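Local coordinates for protein first ORF in transposon ISC1904 (Sulfolobus solfataricus, PDB 3ILX) that probably binds DNA and carries out strand exchange during transposition, this chain being its resolvase-like, serine-recombinase domain without the N-terminal DNA-binding part, at residues 4-10 with 34-40; 10-15 with 105-109. All coordinates share one frame; numbering follows the deposited sequence.

Contact 1 of 2, residues 4-10 with 34-40; sequences KVILYAR and YDLVITD
Neighbouring strands of the parallel sheet of the resolvase domain meet here, Leu7 N bonding to Leu36 O and Ile38 N to Leu7 O (2.9 Å). Ala9 continues the pattern, its N reaching Ile38 O and its O receiving Asp40 N. Where strand 36-40 begins, Val5 O accepts from both Asp35 N (2.7 Å) and Leu36 N (3.3 Å). The Asp35 carboxylate folds back over this corner, and its OD2 takes the Val5 N-H with the anti lone pair in a nearly straight bond (2.7 Å, 170°). Helix 19-30 links the two strands in a beta-alpha-beta crossover and covers the face bearing Leu7, Ala9 and Val37. On that side Leu7 CD1 sits over one face of the Tyr34 ring, 3.8 Å from its centroid, in a CH-pi contact. Ile6, Tyr8 and Ile38 lie on the other face, where helix 50-60 packs on Ile6 and Tyr8. Ile38 CG2 touches Tyr8 CD1 (3.7 Å), while Ile38 CD1 meets Ile6 CG2. With CG anti to the backbone N (chi1 -179°), the Tyr8 ring runs alongside the sheet toward Asp40. Its hydroxyl donates to the anti lone pair of Asp40 OD2, which lies in the ring plane, over a short 2.5 Å. Arg49 NH2 also bonds to this hydroxyl, and Asp40 OD1 is held by Gly51 N at the start of helix 50-60. A phenylalanine in place of Tyr8 would probably deprive both Asp40 OD2 and Arg49 of a buried partner.

Contact 2 of 2, residues 10-15 with 105-109; sequences RVSSNT and EEELV
Glu107 OE2 is gripped by two nitrogens of the Arg10 guanidinium: NH2 makes the shorter, straighter bond (2.6 Å, 156°), and NH1 adds a weak one at 3.1 Å. The NH2 bond lies close to the guanidinium plane and uses the syn lone pair of OE2. Because the carboxylate plane stands 79° from that of the guanidinium, a single oxygen meets the arginine edge, and the two-oxygen, side-by-side pairing is not made. Glu107 reaches this place with an extended chain, CG anti to the backbone N (chi1 172°). Its other oxygen, OE1, accepts a bond from a water (2.5 Å) that in turn takes the N-H of Ser12. Arg74 forms a second salt bridge to OE1, which should further fix the rotation of the carboxylate.

Ser12 belongs to the Tyr-x-Arg-Val-Ser signature of serine recombinases and stands where relatives carry the nucleophile that attacks DNA, a role it probably shares. Its OG accepts from Arg10 NH1 (3.1 Å), again within the guanidinium plane, and also rests against Glu107 CD and CG (both 3.2 Å). The one guanidinium thus serves both groups, NH1 holding the serine hydroxyl and NH2 the glutamate, while Gly42 O and Asp73 O accept further bonds from NH1 and NH2 respectively. Farther out, Ser13 OG and Thr15 CG2 approach the Glu106 carboxylate only loosely, OG staying 4.0 Å from OE2.

The arrangement fastens the first turn of helix 105-125 to the loop that leaves the C-terminal end of strand 4-11; from the opposite side of the same turn Glu105 bonds to Ser128 of the second subunit.

Overall arrangement
Contact 1 joins two strands within the sheet, whereas contact 2 joins the end of one of them to the long helix 105-125. Both use strand 4-11 and share Arg10, whose backbone pairs beside Asp40 and whose guanidinium reaches the helix; a probable bond from Val11 N to Asp40 O connects them directly. Their centres lie about 19 Å apart. The 4-10 with 34-40 contact is the larger, built from regular backbone bonds and apolar packing, with its strand start more exposed. The 10-15 with 105-109 contact is small and polar: a hydroxyl and a water gather round a buried arginine–glutamate salt bridge, with looser contacts toward solvent, at Thr15 and Glu106.

Contact 1 of 2, residues 4-10 with 34-40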
loop_
_atom_site.group_PDB
_atom_site.type_symbol
_atom_site.label_atom_id
_atom_site.label_comp_id
_atom_site.label_asym_id
_atom_site.label_seq_id
_atom_site.Cartn_x
_atom_site.Cartn_y
_atom_site.Cartn_z
ATOM N N LYS A 4 12.172 -19.349 10.667
ATOM C CA LYS A 4 13.239 -18.897 9.763
ATOM C C LYS A 4 13.639 -17.418 9.895
ATOM O O LYS A 4 12.788 -16.538 10.055
ATOM C CB LYS A 4 12.846 -19.193 8.301
ATOM C CG LYS A 4 12.447 -20.671 7.996
ATOM C CD LYS A 4 13.642 -21.587 7.874
ATOM C CE LYS A 4 13.236 -22.975 7.372
ATOM N NZ LYS A 4 12.957 -23.987 8.479
ATOM N N VAL A 5 14.939 -17.158 9.803
ATOM C CA VAL A 5 15.474 -15.810 9.712
ATOM C C VAL A 5 15.841 -15.498 8.278
ATOM O O VAL A 5 16.714 -16.142 7.692
ATOM C CB VAL A 5 16.709 -15.587 10.623
ATOM C CG1 VAL A 5 17.214 -14.179 10.447
ATOM C CG2 VAL A 5 16.326 -15.798 12.064
ATOM N N ILE A 6 15.179 -14.484 7.732
ATOM C CA ILE A 6 15.212 -14.207 6.299
ATOM C C ILE A 6 15.679 -12.786 5.989
ATOM O O ILE A 6 15.150 -11.797 6.555
ATOM C CB ILE A 6 13.804 -14.369 5.699
ATOM C CG1 ILE A 6 13.237 -15.779 5.988
ATOM C CG2 ILE A 6 13.815 -14.118 4.194
ATOM C CD1 ILE A 6 11.802 -15.990 5.380
ATOM N N LEU A 7 16.640 -12.676 5.078
ATOM C CA LEU A 7 17.062 -11.388 4.542
ATOM C C LEU A 7 16.276 -11.096 3.265
ATOM O O LEU A 7 16.154 -11.945 2.387
ATOM C CB LEU A 7 18.556 -11.386 4.260
ATOM C CG LEU A 7 19.429 -11.934 5.385
ATOM C CD1 LEU A 7 20.880 -11.899 4.988
ATOM C CD2 LEU A 7 19.209 -11.157 6.674
ATOM N N TYR A 8 15.716 -9.897 3.180
ATOM C CA TYR A 8 14.988 -9.541 1.982
ATOM C C TYR A 8 15.676 -8.356 1.312
ATOM O O TYR A 8 15.883 -7.317 1.930
ATOM C CB TYR A 8 13.524 -9.219 2.270
ATOM C CG TYR A 8 12.827 -8.888 0.964
ATOM C CD1 TYR A 8 12.334 -9.894 0.157
ATOM C CD2 TYR A 8 12.746 -7.569 0.500
ATOM C CE1 TYR A 8 11.737 -9.620 -1.054
ATOM C CE2 TYR A 8 12.124 -7.277 -0.729
ATOM C CZ TYR A 8 11.634 -8.300 -1.496
ATOM O OH TYR A 8 11.011 -8.020 -2.722
ATOM N N ALA A 9 16.029 -8.505 0.041
ATOM C CA ALA A 9 16.701 -7.414 -0.653
ATOM C C ALA A 9 16.009 -7.150 -1.982
ATOM O O ALA A 9 15.530 -8.073 -2.610
ATOM C CB ALA A 9 18.174 -7.742 -0.886
ATOM N N ARG A 10 15.995 -5.895 -2.414
ATOM C CA ARG A 10 15.286 -5.505 -3.628
ATOM C C ARG A 10 15.930 -4.272 -4.259
ATOM O O ARG A 10 16.293 -3.327 -3.559
ATOM C CB ARG A 10 13.793 -5.187 -3.297
ATOM C CG ARG A 10 12.859 -5.014 -4.555
ATOM C CD ARG A 10 11.566 -4.198 -4.289
ATOM N NE ARG A 10 11.798 -2.952 -3.508
ATOM C CZ ARG A 10 12.075 -1.776 -4.053
ATOM N NH1 ARG A 10 12.205 -1.652 -5.387
ATOM N NH2 ARG A 10 12.288 -0.729 -3.262
ATOM N N TYR A 34 21.554 -16.283 9.301
ATOM C CA TYR A 34 20.287 -16.203 8.569
ATOM C C TYR A 34 20.053 -17.531 7.911
ATOM O O TYR A 34 20.993 -18.267 7.639
ATOM C CB TYR A 34 20.310 -15.064 7.543
ATOM C CG TYR A 34 21.517 -15.111 6.668
ATOM C CD1 TYR A 34 21.474 -15.711 5.402
ATOM C CD2 TYR A 34 22.725 -14.573 7.114
ATOM C CE1 TYR A 34 22.619 -15.773 4.601
ATOM C CE2 TYR A 34 23.857 -14.625 6.332
ATOM C CZ TYR A 34 23.805 -15.219 5.087
ATOM O OH TYR A 34 24.962 -15.245 4.355
ATOM N N ASP A 35 18.782 -17.820 7.657
ATOM C CA ASP A 35 18.356 -19.086 7.063
ATOM C C ASP A 35 18.190 -18.995 5.542
ATOM O O ASP A 35 18.539 -19.901 4.826
ATOM C CB ASP A 35 17.065 -19.531 7.741
ATOM C CG ASP A 35 17.293 -19.891 9.195
ATOM O OD1 ASP A 35 18.084 -20.835 9.438
ATOM O OD2 ASP A 35 16.732 -19.210 10.085
ATOM N N LEU A 36 17.697 -17.865 5.063
ATOM C CA LEU A 36 17.419 -17.712 3.651
ATOM C C LEU A 36 17.593 -16.242 3.232
ATOM O O LEU A 36 17.421 -15.329 4.055
ATOM C CB LEU A 36 16.002 -18.237 3.378
ATOM C CG LEU A 36 15.318 -18.055 2.041
ATOM C CD1 LEU A 36 15.736 -19.150 1.077
ATOM C CD2 LEU A 36 13.811 -18.066 2.277
ATOM N N VAL A 37 17.973 -16.039 1.968
ATOM C CA VAL A 37 18.023 -14.738 1.319
ATOM C C VAL A 37 17.031 -14.767 0.152
ATOM O O VAL A 37 17.081 -15.663 -0.691
ATOM C CB VAL A 37 19.434 -14.406 0.790
ATOM C CG1 VAL A 37 19.442 -13.007 0.193
ATOM C CG2 VAL A 37 20.460 -14.528 1.912
ATOM N N ILE A 38 16.090 -13.828 0.156
ATOM C CA ILE A 38 15.092 -13.749 -0.897
ATOM C C ILE A 38 15.305 -12.396 -1.541
ATOM O O ILE A 38 15.439 -11.379 -0.818
ATOM C CB ILE A 38 13.661 -13.776 -0.311
ATOM C CG1 ILE A 38 13.289 -15.164 0.215
ATOM C CG2 ILE A 38 12.627 -13.272 -1.337
ATOM C CD1 ILE A 38 11.952 -15.179 0.968
ATOM N N THR A 39 15.377 -12.367 -2.873
ATOM C CA THR A 39 15.616 -11.094 -3.575
ATOM C C THR A 39 14.616 -10.883 -4.703
ATOM O O THR A 39 14.006 -11.832 -5.173
ATOM C CB THR A 39 17.028 -11.011 -4.186
ATOM O OG1 THR A 39 17.177 -12.011 -5.202
ATOM C CG2 THR A 39 18.114 -11.239 -3.125
ATOM N N ASP A 40 14.438 -9.626 -5.100
ATOM C CA ASP A 40 13.550 -9.272 -6.190
ATOM C C ASP A 40 14.180 -8.117 -6.941
ATOM O O ASP A 40 14.822 -7.232 -6.327
ATOM C CB ASP A 40 12.216 -8.770 -5.622
ATOM C CG ASP A 40 11.204 -9.889 -5.404
ATOM O OD1 ASP A 40 11.076 -10.748 -6.292
ATOM O OD2 ASP A 40 10.484 -9.884 -4.372
#

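Contact 2 of 2, residues 10-15 with 105-109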
loop_
_atom_site.group_PDB
_atom_site.type_symbol
_atom_site.label_atom_id
_atom_site.label_comp_id
_atom_site.label_asym_id
_atom_site.label_seq_id
_atom_site.Cartn_x
_atom_site.Cartn_y
_atom_site.Cartn_z
ATOM N N ARG A 10 15.995 -5.895 -2.414
ATOM C CA ARG A 10 15.286 -5.505 -3.628
ATOM C C ARG A 10 15.930 -4.272 -4.259
ATOM O O ARG A 10 16.293 -3.327 -3.559
ATOM C CB ARG A 10 13.793 -5.187 -3.297
ATOM C CG ARG A 10 12.859 -5.014 -4.555
ATOM C CD ARG A 10 11.566 -4.198 -4.289
ATOM N NE ARG A 10 11.798 -2.952 -3.508
ATOM C CZ ARG A 10 12.075 -1.776 -4.053
ATOM N NH1 ARG A 10 12.205 -1.652 -5.387
ATOM N NH2 ARG A 10 12.288 -0.729 -3.262
ATOM N N VAL A 11 16.052 -4.284 -5.580
ATOM C CA VAL A 11 16.347 -3.088 -6.357
ATOM C C VAL A 11 15.323 -2.978 -7.497
ATOM O O VAL A 11 14.800 -3.994 -7.991
ATOM C CB VAL A 11 17.816 -3.086 -6.926
ATOM C CG1 VAL A 11 18.865 -3.105 -5.785
ATOM C CG2 VAL A 11 18.046 -4.254 -7.879
ATOM N N SER A 12 15.043 -1.756 -7.914
ATOM C CA SER A 12 14.051 -1.542 -8.953
ATOM C C SER A 12 14.625 -1.964 -10.299
ATOM O O SER A 12 13.901 -2.473 -11.126
ATOM C CB SER A 12 13.593 -0.094 -8.999
ATOM O OG SER A 12 12.717 0.151 -7.911
ATOM N N SER A 13 15.921 -1.718 -10.479
ATOM C CA SER A 13 16.738 -2.296 -11.561
ATOM C C SER A 13 18.238 -2.374 -11.154
ATOM O O SER A 13 18.701 -1.633 -10.262
ATOM C CB SER A 13 16.560 -1.497 -12.858
ATOM O OG SER A 13 16.816 -0.117 -12.656
ATOM N N ASN A 14 18.994 -3.272 -11.784
ATOM C CA ASN A 14 20.459 -3.253 -11.642
ATOM C C ASN A 14 21.087 -2.349 -12.678
ATOM O O ASN A 14 21.191 -2.703 -13.864
ATOM C CB ASN A 14 21.080 -4.648 -11.717
ATOM C CG ASN A 14 21.414 -5.223 -10.341
ATOM O OD1 ASN A 14 21.585 -4.497 -9.352
ATOM N ND2 ASN A 14 21.528 -6.539 -10.283
ATOM N N THR A 15 21.520 -1.184 -12.211
ATOM C CA THR A 15 21.943 -0.122 -13.102
ATOM C C THR A 15 23.361 0.360 -12.784
ATOM O O THR A 15 24.166 0.597 -13.692
ATOM C CB THR A 15 20.934 1.048 -13.039
ATOM O OG1 THR A 15 21.002 1.810 -14.248
ATOM C CG2 THR A 15 21.194 1.944 -11.824
ATOM N N GLU A 105 17.208 8.293 -6.493
ATOM C CA GLU A 105 16.345 9.282 -7.089
ATOM C C GLU A 105 15.527 8.664 -8.212
ATOM O O GLU A 105 14.316 8.869 -8.277
ATOM C CB GLU A 105 17.167 10.457 -7.619
ATOM C CG GLU A 105 16.330 11.425 -8.452
ATOM C CD GLU A 105 17.006 12.752 -8.669
ATOM O OE1 GLU A 105 18.083 12.982 -8.090
ATOM O OE2 GLU A 105 16.445 13.580 -9.403
ATOM N N GLU A 106 16.196 7.925 -9.087
ATOM C CA GLU A 106 15.557 7.284 -10.242
ATOM C C GLU A 106 14.387 6.399 -9.817
ATOM O O GLU A 106 13.399 6.301 -10.539
ATOM C CB GLU A 106 16.592 6.446 -11.017
ATOM C CG GLU A 106 16.043 5.715 -12.252
ATOM C CD GLU A 106 17.007 4.662 -12.832
ATOM O OE1 GLU A 106 18.236 4.726 -12.579
ATOM O OE2 GLU A 106 16.520 3.758 -13.549
ATOM N N GLU A 107 14.519 5.752 -8.659
ATOM C CA GLU A 107 13.517 4.801 -8.197
ATOM C C GLU A 107 12.256 5.579 -7.787
ATOM O O GLU A 107 11.133 5.229 -8.190
ATOM C CB GLU A 107 14.033 3.910 -7.048
ATOM C CG GLU A 107 12.892 3.041 -6.436
ATOM C CD GLU A 107 13.341 2.032 -5.372
ATOM O OE1 GLU A 107 14.553 1.919 -5.116
ATOM O OE2 GLU A 107 12.458 1.346 -4.789
ATOM N N LEU A 108 12.447 6.658 -7.040
ATOM C CA LEU A 108 11.312 7.455 -6.598
ATOM C C LEU A 108 10.543 8.080 -7.760
ATOM O O LEU A 108 9.306 8.146 -7.698
ATOM C CB LEU A 108 11.747 8.570 -5.696
ATOM C CG LEU A 108 12.293 8.254 -4.314
ATOM C CD1 LEU A 108 13.016 9.479 -3.823
ATOM C CD2 LEU A 108 11.145 7.869 -3.363
ATOM N N VAL A 109 11.282 8.546 -8.776
ATOM C CA VAL A 109 10.702 9.223 -9.933
ATOM C C VAL A 109 9.908 8.207 -10.743
ATOM O O VAL A 109 8.809 8.486 -11.246
ATOM C CB VAL A 109 11.816 9.892 -10.794
ATOM C CG1 VAL A 109 11.318 10.342 -12.146
ATOM C CG2 VAL A 109 12.464 11.092 -10.032
HETATM O O HOH W 1 16.200 0.205 -6.018
#